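Local coordinates for anthrone oxidase-like protein (Streptomyces ambofaciens, PDB 5F9P) that cleaves a carbon–carbon bond as an oxygenase of atypical angucycline biosynthesis, in an oxidative opening of ring B, at residues K33-A38 and M44-H49; S50-H55 and D181-W186. All blocks are in the same frame, centred on the assembly; numbering follows the deposited sequence.

Interaction 1: residues K33-A38 and M44-H49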
ATOM      1  N   LYS A  33     -16.717  -4.117   5.851  1.00 11.56           N
ATOM      2  CA  LYS A  33     -17.693  -5.203   5.753  1.00 11.50           C
ATOM      3  C   LYS A  33     -17.090  -6.410   5.049  1.00 13.04           C
ATOM      4  O   LYS A  33     -17.238  -7.540   5.507  1.00 11.01           O
ATOM      5  CB  LYS A  33     -18.920  -4.761   4.964  1.00 12.67           C
ATOM      6  CG  LYS A  33     -19.834  -3.782   5.662  1.00 15.13           C
ATOM      7  CD  LYS A  33     -20.982  -3.439   4.701  1.00 20.66           C
ATOM      8  CE  LYS A  33     -21.927  -2.408   5.280  1.00 24.97           C
ATOM      9  NZ  LYS A  33     -23.135  -2.293   4.415  1.00 29.17           N
ATOM     10  N   ILE A  34     -16.411  -6.162   3.928  1.00 10.26           N
ATOM     11  CA  ILE A  34     -15.768  -7.228   3.157  1.00 13.38           C
ATOM     12  C   ILE A  34     -14.643  -7.934   3.961  1.00 13.42           C
ATOM     13  O   ILE A  34     -14.548  -9.166   3.993  1.00 11.59           O
ATOM     14  CB  ILE A  34     -15.241  -6.675   1.806  1.00 13.27           C
ATOM     15  CG1 ILE A  34     -16.420  -6.214   0.938  1.00 13.67           C
ATOM     16  CG2 ILE A  34     -14.403  -7.728   1.067  1.00 15.80           C
ATOM     17  CD1 ILE A  34     -16.027  -5.296  -0.227  1.00 16.83           C
ATOM     18  N   VAL A  35     -13.807  -7.149   4.624  1.00  9.29           N
ATOM     19  CA  VAL A  35     -12.776  -7.719   5.484  1.00 10.86           C
ATOM     20  C   VAL A  35     -13.382  -8.601   6.585  1.00  9.35           C
ATOM     21  O   VAL A  35     -12.928  -9.714   6.810  1.00 10.36           O
ATOM     22  CB  VAL A  35     -11.889  -6.608   6.120  1.00  9.19           C
ATOM     23  CG1 VAL A  35     -10.987  -7.177   7.223  1.00 10.07           C
ATOM     24  CG2 VAL A  35     -11.072  -5.909   5.045  1.00  9.25           C
ATOM     25  N   ASP A  36     -14.407  -8.097   7.257  1.00  8.99           N
ATOM     26  CA  ASP A  36     -14.968  -8.783   8.412  1.00  9.91           C
ATOM     27  C   ASP A  36     -15.647 -10.093   8.030  1.00 11.32           C
ATOM     28  O   ASP A  36     -15.694 -11.031   8.827  1.00  9.18           O
ATOM     29  CB  ASP A  36     -15.930  -7.858   9.164  1.00 10.41           C
ATOM     30  CG  ASP A  36     -15.213  -6.711   9.859  1.00 13.30           C
ATOM     31  OD1 ASP A  36     -13.965  -6.773   9.994  1.00 12.79           O
ATOM     32  OD2 ASP A  36     -15.896  -5.757  10.293  1.00 12.79           O
ATOM     33  N   ALA A  37     -16.152 -10.159   6.800  1.00 12.19           N
ATOM     34  CA  ALA A  37     -16.797 -11.373   6.294  1.00 14.80           C
ATOM     35  C   ALA A  37     -15.845 -12.284   5.513  1.00 15.88           C
ATOM     36  O   ALA A  37     -16.223 -13.389   5.142  1.00 17.64           O
ATOM     37  CB  ALA A  37     -18.014 -11.009   5.425  1.00 12.70           C
ATOM     38  N   ALA A  38     -14.612 -11.833   5.287  1.00 14.53           N
ATOM     39  CA  ALA A  38     -13.661 -12.567   4.456  1.00 13.48           C
ATOM     40  C   ALA A  38     -13.362 -13.984   4.946  1.00 16.92           C
ATOM     41  O   ALA A  38     -12.838 -14.167   6.055  1.00 13.71           O
ATOM     42  CB  ALA A  38     -12.356 -11.781   4.317  1.00 10.96           C
HETATM   43  N   MSE A  44      -5.196 -14.223   3.371  1.00 11.71           N
HETATM   44  CA  MSE A  44      -4.401 -14.261   4.593  1.00 12.16           C
HETATM   45  C   MSE A  44      -4.675 -13.088   5.531  1.00 15.55           C
HETATM   46  O   MSE A  44      -4.726 -13.250   6.762  1.00 13.12           O
HETATM   47  CB  MSE A  44      -2.912 -14.331   4.248  1.00 11.39           C
HETATM   48  CG  MSE A  44      -2.547 -15.553   3.415  1.00 16.62           C
HETATM   49 SE   MSE A  44      -0.748 -15.372   2.684  0.88 24.79          SE
ATOM     50  N   SER A  45      -4.836 -11.901   4.959  1.00 11.77           N
ATOM     51  CA  SER A  45      -5.092 -10.725   5.781  1.00  9.90           C
ATOM     52  C   SER A  45      -5.414  -9.531   4.903  1.00 13.29           C
ATOM     53  O   SER A  45      -5.071  -9.514   3.713  1.00 12.14           O
ATOM     54  CB  SER A  45      -3.880 -10.397   6.659  1.00 13.62           C
ATOM     55  OG  SER A  45      -2.859  -9.739   5.904  1.00 11.87           O
ATOM     56  N   SER A  46      -6.093  -8.551   5.498  1.00 11.86           N
ATOM     57  CA  SER A  46      -6.371  -7.256   4.868  1.00 12.90           C
ATOM     58  C   SER A  46      -6.131  -6.186   5.916  1.00 11.53           C
ATOM     59  O   SER A  46      -6.455  -6.382   7.105  1.00  9.88           O
ATOM     60  CB  SER A  46      -7.826  -7.163   4.408  1.00  9.74           C
ATOM     61  OG  SER A  46      -8.132  -8.157   3.439  1.00 13.35           O
ATOM     62  N   THR A  47      -5.565  -5.064   5.486  1.00  9.10           N
ATOM     63  CA  THR A  47      -5.310  -3.932   6.368  1.00  8.22           C
ATOM     64  C   THR A  47      -5.812  -2.665   5.700  1.00 10.98           C
ATOM     65  O   THR A  47      -5.270  -2.243   4.673  1.00  9.61           O
ATOM     66  CB  THR A  47      -3.823  -3.806   6.703  1.00 13.04           C
ATOM     67  OG1 THR A  47      -3.413  -4.959   7.447  1.00 12.54           O
ATOM     68  CG2 THR A  47      -3.559  -2.549   7.552  1.00  9.68           C
ATOM     69  N   VAL A  48      -6.854  -2.068   6.283  1.00  8.65           N
ATOM     70  CA  VAL A  48      -7.564  -0.948   5.669  1.00  9.26           C
ATOM     71  C   VAL A  48      -6.933   0.391   6.080  1.00 10.12           C
ATOM     72  O   VAL A  48      -6.699   0.629   7.266  1.00 10.56           O
ATOM     73  CB  VAL A  48      -9.075  -0.960   6.074  1.00 11.03           C
ATOM     74  CG1 VAL A  48      -9.819   0.225   5.478  1.00  7.27           C
ATOM     75  CG2 VAL A  48      -9.737  -2.254   5.623  1.00 11.22           C
ATOM     76  N   HIS A  49      -6.664   1.249   5.100  1.00  8.73           N
ATOM     77  CA  HIS A  49      -6.036   2.555   5.346  1.00  8.65           C
ATOM     78  C   HIS A  49      -6.983   3.676   4.952  1.00  9.61           C
ATOM     79  O   HIS A  49      -7.650   3.595   3.916  1.00  8.61           O
ATOM     80  CB  HIS A  49      -4.753   2.725   4.532  1.00  8.07           C
ATOM     81  CG  HIS A  49      -3.721   1.668   4.778  1.00  9.36           C
ATOM     82  ND1 HIS A  49      -3.964   0.326   4.575  1.00 10.35           N
ATOM     83  CD2 HIS A  49      -2.430   1.761   5.167  1.00  8.53           C
ATOM     84  CE1 HIS A  49      -2.873  -0.364   4.857  1.00  9.84           C
ATOM     85  NE2 HIS A  49      -1.925   0.484   5.208  1.00  8.14           N
TER
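V35, near the end of helix 21-37, faces S46 on strand 43-51, and their CA atoms are 6.5 Å apart. V35 is the helix residue that makes the contact. Its CB is directed toward the strand, and CG2 does the touching, 3.5 Å from S46 CB. The same methyl lies 3.9 Å from V48 CG2. One methyl thus meets two strand residues, two positions apart and on the same face of the sheet. The valine torsion explains this. CG1 is anti to the backbone N (chi1 169°), which leaves CG2 beside that N, where it meets the strand. The two valines run antiparallel, side by side, and do not meet head-on. S46 turns its CB to the valine, and its OG stays 4.0 Å from V35 CG2. That hydroxyl is hydrogen-bonded to W43 NE1, so a polar atom is satisfied beside an apolar contact.

The strand begins with a classic beta bulge, in which M44 and S45 both face Q62. The layout is that of the family named dimeric alpha/beta barrel, where helices pack on the outer face of the sheet; here one chain closes the eight-stranded barrel. Several polar ties of this helix end run to strand 217-228. R227 NH1 is hydrogen-bonded to V35 O and A38 O, and D36 is bonded to H225 and to A235 N. The positive charge of R227 probably suits the C-terminal end of the helix. The direct contact is small and buried. Its side chains meet by apolar packing alone, while hydrogen bonds to the helix end come from R227 and H225.

Interaction 2: residues S50-H55 and D181-W186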
ATOM      1  N   SER A  50      -7.027   4.722   5.779  1.00  7.47           N
ATOM      2  CA  SER A  50      -7.868   5.892   5.546  1.00 10.13           C
ATOM      3  C   SER A  50      -7.014   7.091   5.123  1.00 11.32           C
ATOM      4  O   SER A  50      -6.067   7.437   5.816  1.00  9.48           O
ATOM      5  CB  SER A  50      -8.620   6.241   6.838  1.00 11.04           C
ATOM      6  OG  SER A  50      -9.334   7.444   6.676  1.00 15.40           O
ATOM      7  N   GLY A  51      -7.339   7.715   3.995  1.00  9.01           N
ATOM      8  CA  GLY A  51      -6.495   8.766   3.442  1.00 13.77           C
ATOM      9  C   GLY A  51      -6.432  10.029   4.291  1.00 14.76           C
ATOM     10  O   GLY A  51      -7.446  10.436   4.864  1.00 12.37           O
ATOM     11  N   VAL A  52      -5.244  10.631   4.382  1.00 14.68           N
ATOM     12  CA  VAL A  52      -5.025  11.858   5.176  1.00 12.71           C
ATOM     13  C   VAL A  52      -4.785  13.096   4.297  1.00 15.76           C
ATOM     14  O   VAL A  52      -5.560  14.053   4.343  1.00 17.81           O
ATOM     15  CB  VAL A  52      -3.864  11.696   6.214  1.00 12.04           C
ATOM     16  CG1 VAL A  52      -3.507  13.029   6.851  1.00 12.60           C
ATOM     17  CG2 VAL A  52      -4.235  10.689   7.293  1.00 12.39           C
ATOM     18  N   ASP A  53      -3.728  13.079   3.480  1.00 16.33           N
ATOM     19  CA  ASP A  53      -3.458  14.196   2.566  1.00 13.69           C
ATOM     20  C   ASP A  53      -4.653  14.490   1.657  1.00 17.99           C
ATOM     21  O   ASP A  53      -5.074  15.635   1.529  1.00 20.50           O
ATOM     22  CB  ASP A  53      -2.199  13.946   1.717  1.00 16.66           C
ATOM     23  CG  ASP A  53      -0.901  14.310   2.443  1.00 19.09           C
ATOM     24  OD1 ASP A  53      -0.940  14.613   3.658  1.00 15.15           O
ATOM     25  OD2 ASP A  53       0.169  14.283   1.785  1.00 19.56           O
ATOM     26  N   SER A  54      -5.190  13.463   1.004  1.00 16.91           N
ATOM     27  CA  SER A  54      -6.320  13.655   0.090  1.00 14.62           C
ATOM     28  C   SER A  54      -7.291  12.500   0.250  1.00 17.23           C
ATOM     29  O   SER A  54      -6.925  11.468   0.811  1.00 11.64           O
ATOM     30  CB  SER A  54      -5.853  13.753  -1.363  1.00 16.73           C
ATOM     31  OG  SER A  54      -5.092  12.618  -1.714  1.00 20.70           O
ATOM     32  N   HIS A  55      -8.527  12.682  -0.216  1.00 13.44           N
ATOM     33  CA  HIS A  55      -9.564  11.674  -0.014  1.00 15.22           C
ATOM     34  C   HIS A  55      -9.278  10.401  -0.785  1.00 14.88           C
ATOM     35  O   HIS A  55      -8.950  10.435  -1.972  1.00 15.05           O
ATOM     36  CB  HIS A  55     -10.937  12.210  -0.412  1.00 15.04           C
ATOM     37  CG  HIS A  55     -11.262  13.527   0.213  1.00 17.95           C
ATOM     38  ND1 HIS A  55     -11.269  13.718   1.577  1.00 18.24           N
ATOM     39  CD2 HIS A  55     -11.585  14.721  -0.337  1.00 19.71           C
ATOM     40  CE1 HIS A  55     -11.582  14.974   1.841  1.00 20.00           C
ATOM     41  NE2 HIS A  55     -11.773  15.605   0.697  1.00 20.66           N
ATOM     42  N   ASP A 181       6.841   8.087  12.498  1.00 15.10           N
ATOM     43  CA  ASP A 181       6.363   8.338  13.861  1.00 16.82           C
ATOM     44  C   ASP A 181       5.111   9.182  13.869  1.00 16.64           C
ATOM     45  O   ASP A 181       4.259   9.030  14.740  1.00 19.04           O
ATOM     46  CB  ASP A 181       7.419   9.067  14.703  1.00 19.40           C
ATOM     47  CG  ASP A 181       8.513   8.146  15.198  1.00 23.96           C
ATOM     48  OD1 ASP A 181       8.327   6.918  15.096  1.00 22.03           O
ATOM     49  OD2 ASP A 181       9.554   8.652  15.697  1.00 28.77           O
ATOM     50  N   SER A 182       5.030  10.106  12.920  1.00 17.34           N
ATOM     51  CA  SER A 182       3.968  11.094  12.905  1.00 17.10           C
ATOM     52  C   SER A 182       3.911  11.818  11.571  1.00 16.46           C
ATOM     53  O   SER A 182       4.846  11.744  10.776  1.00 14.18           O
ATOM     54  CB  SER A 182       4.205  12.125  14.007  1.00 20.49           C
ATOM     55  OG  SER A 182       5.430  12.809  13.801  1.00 20.04           O
ATOM     56  N   LYS A 183       2.806  12.523  11.340  1.00 14.08           N
ATOM     57  CA  LYS A 183       2.673  13.411  10.195  1.00 15.42           C
ATOM     58  C   LYS A 183       3.845  14.398  10.211  1.00 18.72           C
ATOM     59  O   LYS A 183       4.466  14.681   9.181  1.00 16.65           O
ATOM     60  CB  LYS A 183       1.343  14.166  10.297  1.00 17.35           C
ATOM     61  CG  LYS A 183       0.937  14.998   9.078  1.00 17.12           C
ATOM     62  CD  LYS A 183      -0.514  15.430   9.249  1.00 18.21           C
ATOM     63  CE  LYS A 183      -1.165  15.764   7.937  1.00 17.43           C
ATOM     64  NZ  LYS A 183      -0.720  17.115   7.473  1.00 28.07           N
ATOM     65  N   GLN A 184       4.151  14.897  11.403  1.00 21.16           N
ATOM     66  CA  GLN A 184       5.175  15.925  11.579  1.00 22.53           C
ATOM     67  C   GLN A 184       6.563  15.434  11.203  1.00 18.81           C
ATOM     68  O   GLN A 184       7.288  16.113  10.496  1.00 18.90           O
ATOM     69  CB  GLN A 184       5.155  16.462  13.018  1.00 22.50           C
ATOM     70  CG  GLN A 184       3.911  17.312  13.351  1.00 33.50           C
ATOM     71  CD  GLN A 184       2.586  16.518  13.386  1.00 39.38           C
ATOM     72  OE1 GLN A 184       2.526  15.368  13.860  1.00 26.85           O
ATOM     73  NE2 GLN A 184       1.514  17.147  12.893  1.00 37.46           N
ATOM     74  N   ALA A 185       6.934  14.252  11.680  1.00 18.49           N
ATOM     75  CA  ALA A 185       8.212  13.655  11.319  1.00 17.41           C
ATOM     76  C   ALA A 185       8.315  13.410   9.804  1.00 19.79           C
ATOM     77  O   ALA A 185       9.370  13.629   9.194  1.00 18.96           O
ATOM     78  CB  ALA A 185       8.417  12.351  12.084  1.00 18.63           C
ATOM     79  N   TRP A 186       7.229  12.945   9.193  1.00 16.73           N
ATOM     80  CA  TRP A 186       7.239  12.707   7.750  1.00 16.57           C
ATOM     81  C   TRP A 186       7.457  14.001   6.965  1.00 16.30           C
ATOM     82  O   TRP A 186       8.305  14.064   6.073  1.00 15.59           O
ATOM     83  CB  TRP A 186       5.951  12.004   7.286  1.00 13.44           C
ATOM     84  CG  TRP A 186       5.609  12.248   5.824  1.00 15.00           C
ATOM     85  CD1 TRP A 186       4.523  12.914   5.335  1.00 12.50           C
ATOM     86  CD2 TRP A 186       6.378  11.836   4.675  1.00 13.39           C
ATOM     87  NE1 TRP A 186       4.558  12.932   3.954  1.00 14.42           N
ATOM     88  CE2 TRP A 186       5.687  12.285   3.526  1.00 13.00           C
ATOM     89  CE3 TRP A 186       7.578  11.136   4.507  1.00 12.44           C
ATOM     90  CZ2 TRP A 186       6.157  12.052   2.229  1.00 14.91           C
ATOM     91  CZ3 TRP A 186       8.048  10.910   3.205  1.00 13.75           C
ATOM     92  CH2 TRP A 186       7.335  11.370   2.092  1.00 13.61           C
TER
HETATM   93  O   HOH W   1       2.738  14.045   1.915  1.00 15.83           O
HETATM   94  O   HOH W   2      -1.863  16.850   4.713  1.00 22.13           O
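V52 and K183 make the close part of this contact. V52 CG1 lies 3.8 Å from K183 CE, and the two side chains cross at a slant. The lysine leaves the helix with CG anti to the backbone N and runs on extended, which carries CE to the valine. The bend at its last torsion (chi4 -77°) only turns NZ aside from the line of the chain. Y122 of strand 122-130 touches both of them, as well as D53.

The contact joins a loop to the start of a helix, beside the barrel. V52 and D53 belong to the loop between strands 43-51 and 56-63. K183 opens helix 183-190, just after strand 172-180. S182 is the N-cap of that helix, and its OG accepts from A185 N at 3.0 Å.

The other side is loose and wet. D53 OD1 and K183 NZ are 4.6 Å apart, too far for a salt bridge, and the lysine pairs with E187 instead. One water bridges the gap, 2.6 Å from D53 OD1 and 3.0 Å from K183 NZ. A second water donates to the other carboxylate oxygen, D53 OD2, and accepts from W186 NE1, lying in the indole plane at the ring edge.

In the fold
Interaction 1 and interaction 2 follow one another along the chain, and interaction 1 is complete before interaction 2 begins. Both use strand 43-51, and their centres are about 22 Å apart. Residues 44-49 lead directly into 50-55. Interaction 1 is local: helix 21-37 folds back on the next strand. Interaction 2 is long-range, with 125 residues between its segments. The strand packs on helix 21-37, and the loop that leaves it reaches helix 183-190. Strands 217-228 and 122-130 lie between strands 43-51 and 172-180 in the eight-stranded barrel. That barrel holds both halves of the one chain: interaction 1 lies within the N-terminal half, and interaction 2 links the two.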